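Local coordinates for protein tryptophan decarboxylase 1 (Oryza sativa subsp. japonica, PDB 6KHO) that decarboxylates L-tryptophan to tryptamine and 5-hydroxy-L-tryptophan to serotonin, working as a homodimer with pyridoxal 5'-phosphate as cofactor, at residues 170-174 with 175-179; 217-220 with 221-224; 382-385 with 386-389. All blocks are in the same frame, centred on the assembly; numbering follows the deposited sequence.

Contact 1. Residues 170-174 with 175-179; sequences VILGT and TSEAM. With PLP (pyridoxal-5'-phosphate), chain C.
Thr174 holds its hydroxyl between its own backbone N and carbonyl carbon (chi1 59°), and this turn of the side chain aims OG1 at the first turn of the helix, where it accepts from Glu177 N (3.1 Å, N-H...O angle 163°). Thr174 is the N-cap of helix 175-194, and this is its capping bond. Thr174 O also accepts from Ala178 N, a weak bond of 3.3 Å. Glu177 sends its chain back toward the end of the strand, with CG anti to the backbone N (chi1 -169°) and the rest extended. Its OE1 stays clear of direct bonds to the backbone here and instead takes two water protons: one water accepts from Gly173 N, and the other meets Thr174 OG1 at 2.8 Å. OE2 is held by Val378 N. Leu172 crosses the glutamate at about a right angle, placing CD2 near the carboxylate and CD1 3.6 Å from Ala178 CA.

The helix start is also a phosphate site. Thr175 N donates to PLP O3P (2.9 Å) and Ser176 N to PLP O2P (2.8 Å), so successive amides grip two different oxygens; the dipole of the helix N-terminus probably adds to the attraction. Ser176 OG also bonds O2P, but its exact place is less sure. Thr175 CG2 reaches toward the pyridine ring, 3.9 Å from PLP C6. Gly381 N of the second subunit also bonds PLP, placing the cofactor at the dimer interface, as is usual in group II decarboxylases. Strand 168-172, at one border of the seven-stranded mixed sheet, pairs antiparallel with strand 339-343 and turns here into helix 175-194, whose Met179 packs against Phe217 of helix 215-223.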
loop_
_atom_site.group_PDB
_atom_site.type_symbol
_atom_site.label_atom_id
_atom_site.label_comp_id
_atom_site.label_asym_id
_atom_site.label_seq_id
_atom_site.Cartn_x
_atom_site.Cartn_y
_atom_site.Cartn_z
ATOM N N VAL A 170 -11.944 6.219 3.380
ATOM C CA VAL A 170 -10.943 5.881 2.379
ATOM C C VAL A 170 -10.497 4.447 2.628
ATOM O O VAL A 170 -10.383 4.011 3.777
ATOM C CB VAL A 170 -9.744 6.861 2.409
ATOM C CG1 VAL A 170 -9.042 6.838 3.780
ATOM C CG2 VAL A 170 -8.746 6.534 1.278
ATOM N N ILE A 171 -10.250 3.712 1.550
ATOM C CA ILE A 171 -9.639 2.395 1.654
ATOM C C ILE A 171 -8.128 2.576 1.585
ATOM O O ILE A 171 -7.605 3.145 0.620
ATOM C CB ILE A 171 -10.130 1.453 0.545
ATOM C CG1 ILE A 171 -11.645 1.239 0.658
ATOM C CG2 ILE A 171 -9.374 0.133 0.617
ATOM C CD1 ILE A 171 -12.229 0.463 -0.572
ATOM N N LEU A 172 -7.437 2.107 2.614
ATOM C CA LEU A 172 -5.986 2.130 2.703
ATOM C C LEU A 172 -5.465 0.696 2.717
ATOM O O LEU A 172 -6.231 -0.266 2.818
ATOM C CB LEU A 172 -5.527 2.885 3.966
ATOM C CG LEU A 172 -6.065 4.312 4.098
ATOM C CD1 LEU A 172 -5.784 4.922 5.478
ATOM C CD2 LEU A 172 -5.492 5.196 2.996
ATOM N N GLY A 173 -4.141 0.556 2.625
ATOM C CA GLY A 173 -3.547 -0.769 2.678
ATOM C C GLY A 173 -3.550 -1.372 4.074
ATOM O O GLY A 173 -3.782 -2.572 4.236
ATOM N N THR A 174 -3.313 -0.553 5.107
ATOM C CA THR A 174 -3.006 -1.080 6.432
ATOM C C THR A 174 -3.629 -0.223 7.523
ATOM O O THR A 174 -3.892 0.968 7.342
ATOM C CB THR A 174 -1.483 -1.136 6.705
ATOM O OG1 THR A 174 -0.927 0.186 6.596
ATOM C CG2 THR A 174 -0.766 -2.081 5.727
ATOM N N THR A 175 -3.800 -0.841 8.693
ATOM C CA THR A 175 -4.182 -0.075 9.876
ATOM C C THR A 175 -3.107 0.948 10.236
ATOM O O THR A 175 -3.421 2.058 10.685
ATOM C CB THR A 175 -4.466 -1.028 11.042
ATOM O OG1 THR A 175 -5.637 -1.794 10.737
ATOM C CG2 THR A 175 -4.717 -0.262 12.346
ATOM N N SER A 176 -1.831 0.616 10.004
ATOM C CA SER A 176 -0.767 1.562 10.326
ATOM C C SER A 176 -0.938 2.879 9.575
ATOM O O SER A 176 -0.770 3.951 10.167
ATOM C CB SER A 176 0.605 0.958 10.023
ATOM O OG SER A 176 0.800 -0.240 10.756
ATOM N N GLU A 177 -1.256 2.824 8.271
ATOM C CA GLU A 177 -1.478 4.062 7.529
ATOM C C GLU A 177 -2.695 4.815 8.053
ATOM O O GLU A 177 -2.700 6.049 8.088
ATOM C CB GLU A 177 -1.638 3.793 6.024
ATOM C CG GLU A 177 -1.602 5.117 5.207
ATOM C CD GLU A 177 -1.616 4.903 3.707
ATOM O OE1 GLU A 177 -1.614 3.727 3.274
ATOM O OE2 GLU A 177 -1.626 5.914 2.961
ATOM N N ALA A 178 -3.753 4.093 8.431
ATOM C CA ALA A 178 -4.920 4.750 8.999
ATOM C C ALA A 178 -4.571 5.434 10.319
ATOM O O ALA A 178 -5.038 6.550 10.598
ATOM C CB ALA A 178 -6.044 3.726 9.186
ATOM N N MET A 179 -3.738 4.788 11.132
ATOM C CA MET A 179 -3.269 5.425 12.352
ATOM C C MET A 179 -2.404 6.627 12.030
ATOM O O MET A 179 -2.535 7.681 12.663
ATOM C CB MET A 179 -2.486 4.424 13.199
ATOM C CG MET A 179 -3.363 3.430 13.909
ATOM S SD MET A 179 -2.394 2.057 14.557
ATOM C CE MET A 179 -3.663 1.169 15.459
HETATM N N1 PLP C . -4.467 -3.654 14.917
HETATM C C2 PLP C . -5.199 -4.786 15.213
HETATM C C2A PLP C . -6.169 -4.817 16.353
HETATM C C3 PLP C . -5.035 -5.929 14.447
HETATM O O3 PLP C . -5.764 -7.050 14.741
HETATM C C4 PLP C . -4.150 -5.934 13.375
HETATM C C4A PLP C . -4.245 -7.008 12.330
HETATM C C5 PLP C . -3.414 -4.796 13.078
HETATM C C6 PLP C . -3.574 -3.653 13.859
HETATM C C5A PLP C . -2.450 -4.862 11.912
HETATM O O4P PLP C . -1.971 -3.602 11.501
HETATM P P PLP C . -1.436 -3.366 9.985
HETATM O O1P PLP C . -0.460 -4.442 9.594
HETATM O O2P PLP C . -0.800 -1.998 9.956
HETATM O O3P PLP C . -2.575 -3.420 8.982
HETATM O O HOH W 1 -2.683 2.678 1.204
HETATM O O HOH W 2 -0.932 1.197 3.964
#

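Contact 2. Residues 217-220 with 221-224; sequences FFKA and CRLA
The thiol of Cys221 sits over a face of the Phe217 ring one helical turn earlier, a sulfur-aromatic contact with SG 3.8 Å from the ring centroid and 21° off its normal. The sulfur is displaced toward the rim, and CZ is the nearest ring atom at 3.5 Å. Phe217 has CG anti to its backbone N (chi1 170°), which brings the far end of the ring back under the thiol even though its CB sets out away from residues 221-224. Along the backbone, successive i to i+4 bonds run from Cys221 N to Phe217 O (3.0 Å) through to Ala224 N and Ala220 O. Arg222 bends at chi3 and lays one face of its guanidinium over Lys219 CA, with NH2 3.8 Å from Lys219 CG. The Lys219 and Arg222 side chains cross at about a right angle, and Lys219 NZ bonds Gln377 O of the second subunit. Strands 205-210 and 231-234, which flank helix 215-223 in a beta-alpha-beta unit, both touch Cys221. Thiol and ring thus meet chiefly by dispersion on a buried side, whereas the guanidinium lies against the carbon part of Lys219 and Arg222 NH2 stays 6.5 Å from Lys219 NZ, probably limiting their repulsion.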
loop_
_atom_site.group_PDB
_atom_site.type_symbol
_atom_site.label_atom_id
_atom_site.label_comp_id
_atom_site.label_asym_id
_atom_site.label_seq_id
_atom_site.Cartn_x
_atom_site.Cartn_y
_atom_site.Cartn_z
ATOM N N PHE A 217 0.772 0.957 16.376
ATOM C CA PHE A 217 0.338 2.299 16.776
ATOM C C PHE A 217 1.506 3.117 17.293
ATOM O O PHE A 217 1.691 4.281 16.911
ATOM C CB PHE A 217 -0.738 2.232 17.855
ATOM C CG PHE A 217 -1.052 3.578 18.464
ATOM C CD1 PHE A 217 -1.671 4.565 17.705
ATOM C CD2 PHE A 217 -0.714 3.864 19.768
ATOM C CE1 PHE A 217 -1.952 5.812 18.245
ATOM C CE2 PHE A 217 -0.995 5.127 20.327
ATOM C CZ PHE A 217 -1.618 6.095 19.560
ATOM N N PHE A 218 2.292 2.531 18.195
ATOM C CA PHE A 218 3.416 3.259 18.762
ATOM C C PHE A 218 4.440 3.599 17.697
ATOM O O PHE A 218 5.056 4.672 17.749
ATOM C CB PHE A 218 4.017 2.441 19.907
ATOM C CG PHE A 218 3.000 2.078 20.963
ATOM C CD1 PHE A 218 2.568 3.027 21.874
ATOM C CD2 PHE A 218 2.438 0.815 21.005
ATOM C CE1 PHE A 218 1.608 2.716 22.837
ATOM C CE2 PHE A 218 1.486 0.497 21.963
ATOM C CZ PHE A 218 1.073 1.449 22.879
ATOM N N LYS A 219 4.598 2.728 16.699
ATOM C CA LYS A 219 5.503 3.029 15.598
ATOM C C LYS A 219 4.989 4.194 14.754
ATOM O O LYS A 219 5.770 5.062 14.350
ATOM C CB LYS A 219 5.706 1.779 14.740
ATOM C CG LYS A 219 6.513 2.018 13.478
ATOM C CD LYS A 219 6.785 0.711 12.733
ATOM C CE LYS A 219 7.168 0.985 11.290
ATOM N NZ LYS A 219 7.118 -0.252 10.479
ATOM N N ALA A 220 3.680 4.229 14.480
ATOM C CA ALA A 220 3.101 5.351 13.743
ATOM C C ALA A 220 3.295 6.668 14.497
ATOM O O ALA A 220 3.569 7.713 13.887
ATOM C CB ALA A 220 1.616 5.081 13.481
ATOM N N CYS A 221 3.155 6.635 15.822
ATOM C CA CYS A 221 3.449 7.814 16.638
ATOM C C CYS A 221 4.866 8.316 16.387
ATOM O O CYS A 221 5.079 9.505 16.111
ATOM C CB CYS A 221 3.248 7.485 18.116
ATOM S SG CYS A 221 1.541 7.209 18.564
ATOM N N ARG A 222 5.846 7.408 16.436
ATOM C CA ARG A 222 7.232 7.795 16.181
ATOM C C ARG A 222 7.413 8.319 14.760
ATOM O O ARG A 222 8.136 9.302 14.544
ATOM C CB ARG A 222 8.162 6.611 16.466
ATOM C CG ARG A 222 8.062 6.132 17.941
ATOM C CD ARG A 222 9.076 5.035 18.333
ATOM N NE ARG A 222 9.395 4.126 17.232
ATOM C CZ ARG A 222 8.989 2.859 17.137
ATOM N NH1 ARG A 222 8.236 2.319 18.090
ATOM N NH2 ARG A 222 9.341 2.128 16.081
ATOM N N LEU A 223 6.754 7.688 13.780
ATOM C CA LEU A 223 6.826 8.171 12.402
ATOM C C LEU A 223 6.381 9.625 12.302
ATOM O O LEU A 223 7.033 10.450 11.645
ATOM C CB LEU A 223 5.955 7.299 11.495
ATOM C CG LEU A 223 6.468 5.914 11.066
ATOM C CD1 LEU A 223 5.440 5.220 10.179
ATOM C CD2 LEU A 223 7.804 6.014 10.343
ATOM N N ALA A 224 5.239 9.945 12.913
ATOM C CA ALA A 224 4.675 11.290 12.864
ATOM C C ALA A 224 5.446 12.296 13.717
ATOM O O ALA A 224 5.105 13.487 13.699
ATOM C CB ALA A 224 3.209 11.252 13.306
#

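Contact 3. Residues 382-385 with 386-389; sequences RRFR and GLKL
Leu387 sets its CB squarely over the centre of the Phe384 ring, 3.8 Å from the centroid and 10° off the normal, a CH-pi contact. Leu387 N also lies close, 3.5 Å from Phe384 CE1. The ring gets there because its CG stands anti to the backbone N (chi1 -172°), which swings the phenyl forward over the first turn of helix 386-420. Phe384 is the centre of an inverse gamma turn, closed by a weak bond from Arg385 N to Arg383 O. Phe384 O accepts from a water (2.7 Å) that in turn accepts from Lys388 N (3.1 Å), bridging loop and helix. Replacing Phe384 with an alanine would probably leave Leu387 without its aromatic partner and open a gap beside Met122 and Met138. Farther out, Lys388 packs CG on Arg385 O, 3.5 Å away, while its NZ forms a salt bridge with Asp116, and Arg385 NH2 one with Asp337 OD2 of the second subunit. The ring is wedged between helices 110-122 and 133-149, touching Ala119 and Ala135, with Val88 of the second subunit also against it, while Arg382 and Arg385 lean on strand 168-172.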
loop_
_atom_site.group_PDB
_atom_site.type_symbol
_atom_site.label_atom_id
_atom_site.label_comp_id
_atom_site.label_asym_id
_atom_site.label_seq_id
_atom_site.Cartn_x
_atom_site.Cartn_y
_atom_site.Cartn_z
ATOM N N ARG A 382 -2.757 4.853 -6.505
ATOM C CA ARG A 382 -3.500 3.868 -5.725
ATOM C C ARG A 382 -4.218 2.914 -6.671
ATOM O O ARG A 382 -4.668 3.324 -7.744
ATOM C CB ARG A 382 -4.517 4.541 -4.783
ATOM C CG ARG A 382 -5.514 5.489 -5.481
ATOM C CD ARG A 382 -6.055 6.566 -4.527
ATOM N NE ARG A 382 -6.356 6.016 -3.211
ATOM C CZ ARG A 382 -7.469 5.348 -2.923
ATOM N NH1 ARG A 382 -8.393 5.171 -3.862
ATOM N NH2 ARG A 382 -7.662 4.871 -1.702
ATOM N N ARG A 383 -4.312 1.648 -6.253
ATOM C CA ARG A 383 -5.066 0.598 -6.925
ATOM C C ARG A 383 -6.568 0.811 -6.758
ATOM O O ARG A 383 -7.035 1.490 -5.845
ATOM C CB ARG A 383 -4.731 -0.784 -6.343
ATOM C CG ARG A 383 -3.406 -1.370 -6.767
ATOM C CD ARG A 383 -3.188 -2.740 -6.094
ATOM N NE ARG A 383 -4.298 -3.660 -6.341
ATOM C CZ ARG A 383 -4.393 -4.458 -7.393
ATOM N NH1 ARG A 383 -3.437 -4.471 -8.329
ATOM N NH2 ARG A 383 -5.447 -5.254 -7.506
ATOM N N PHE A 384 -7.324 0.169 -7.648
ATOM C CA PHE A 384 -8.785 0.092 -7.592
ATOM C C PHE A 384 -9.196 -0.982 -6.574
ATOM O O PHE A 384 -9.673 -2.065 -6.917
ATOM C CB PHE A 384 -9.299 -0.207 -8.998
ATOM C CG PHE A 384 -10.800 -0.132 -9.164
ATOM C CD1 PHE A 384 -11.639 0.212 -8.111
ATOM C CD2 PHE A 384 -11.362 -0.427 -10.397
ATOM C CE1 PHE A 384 -13.010 0.267 -8.291
ATOM C CE2 PHE A 384 -12.731 -0.375 -10.588
ATOM C CZ PHE A 384 -13.556 -0.035 -9.534
ATOM N N ARG A 385 -8.988 -0.668 -5.286
ATOM C CA ARG A 385 -9.326 -1.611 -4.215
ATOM C C ARG A 385 -10.815 -1.698 -3.952
ATOM O O ARG A 385 -11.267 -2.682 -3.362
ATOM C CB ARG A 385 -8.658 -1.232 -2.891
ATOM C CG ARG A 385 -7.159 -1.169 -2.937
ATOM C CD ARG A 385 -6.519 -1.281 -1.534
ATOM N NE ARG A 385 -5.215 -1.866 -1.768
ATOM C CZ ARG A 385 -4.109 -1.159 -1.950
ATOM N NH1 ARG A 385 -4.152 0.167 -1.821
ATOM N NH2 ARG A 385 -2.963 -1.789 -2.236
ATOM N N GLY A 386 -11.578 -0.681 -4.343
ATOM C CA GLY A 386 -13.011 -0.726 -4.119
ATOM C C GLY A 386 -13.684 -1.884 -4.825
ATOM O O GLY A 386 -14.707 -2.381 -4.357
ATOM N N LEU A 387 -13.104 -2.350 -5.937
ATOM C CA LEU A 387 -13.777 -3.348 -6.757
ATOM C C LEU A 387 -13.966 -4.657 -5.995
ATOM O O LEU A 387 -15.073 -5.212 -5.965
ATOM C CB LEU A 387 -12.995 -3.571 -8.056
ATOM C CG LEU A 387 -13.670 -4.490 -9.080
ATOM C CD1 LEU A 387 -15.026 -3.929 -9.495
ATOM C CD2 LEU A 387 -12.784 -4.675 -10.304
ATOM N N LYS A 388 -12.902 -5.170 -5.367
ATOM C CA LYS A 388 -13.036 -6.463 -4.700
ATOM C C LYS A 388 -13.973 -6.373 -3.503
ATOM O O LYS A 388 -14.737 -7.308 -3.240
ATOM C CB LYS A 388 -11.669 -7.006 -4.276
ATOM C CG LYS A 388 -10.940 -6.180 -3.223
ATOM C CD LYS A 388 -9.576 -6.792 -2.927
ATOM C CE LYS A 388 -8.655 -5.788 -2.242
ATOM N NZ LYS A 388 -7.310 -6.394 -1.968
ATOM N N LEU A 389 -13.945 -5.248 -2.776
ATOM C CA LEU A 389 -14.840 -5.102 -1.630
ATOM C C LEU A 389 -16.304 -5.044 -2.075
ATOM O O LEU A 389 -17.172 -5.683 -1.466
ATOM C CB LEU A 389 -14.469 -3.853 -0.831
ATOM C CG LEU A 389 -15.238 -3.688 0.476
ATOM C CD1 LEU A 389 -15.214 -4.980 1.299
ATOM C CD2 LEU A 389 -14.695 -2.486 1.284
HETATM O O HOH W 3 -9.967 -4.650 -6.266
#

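Overall arrangement
All three contacts are mainly buried and all touch the second subunit. Contact 1 is central, about 9 Å from the chain centre; contacts 2 and 3 lie about 17 Å from it and do not touch, their nearest atoms about 16 Å apart. Contact 1 joins them: Met179 CB packs on Ala220 CB of contact 2, and Ile171 lies against Arg385 and Gly386 of contact 3. Contacts 1 and 3 both lead into a helix, the first through a direct threonine cap, the other with a water bridge, whereas contact 2 lies along a single helix. Cofactor chemistry belongs to contact 1; aromatic faces mark the others, and exposed Arg222 gives contact 2 its solvent-facing side.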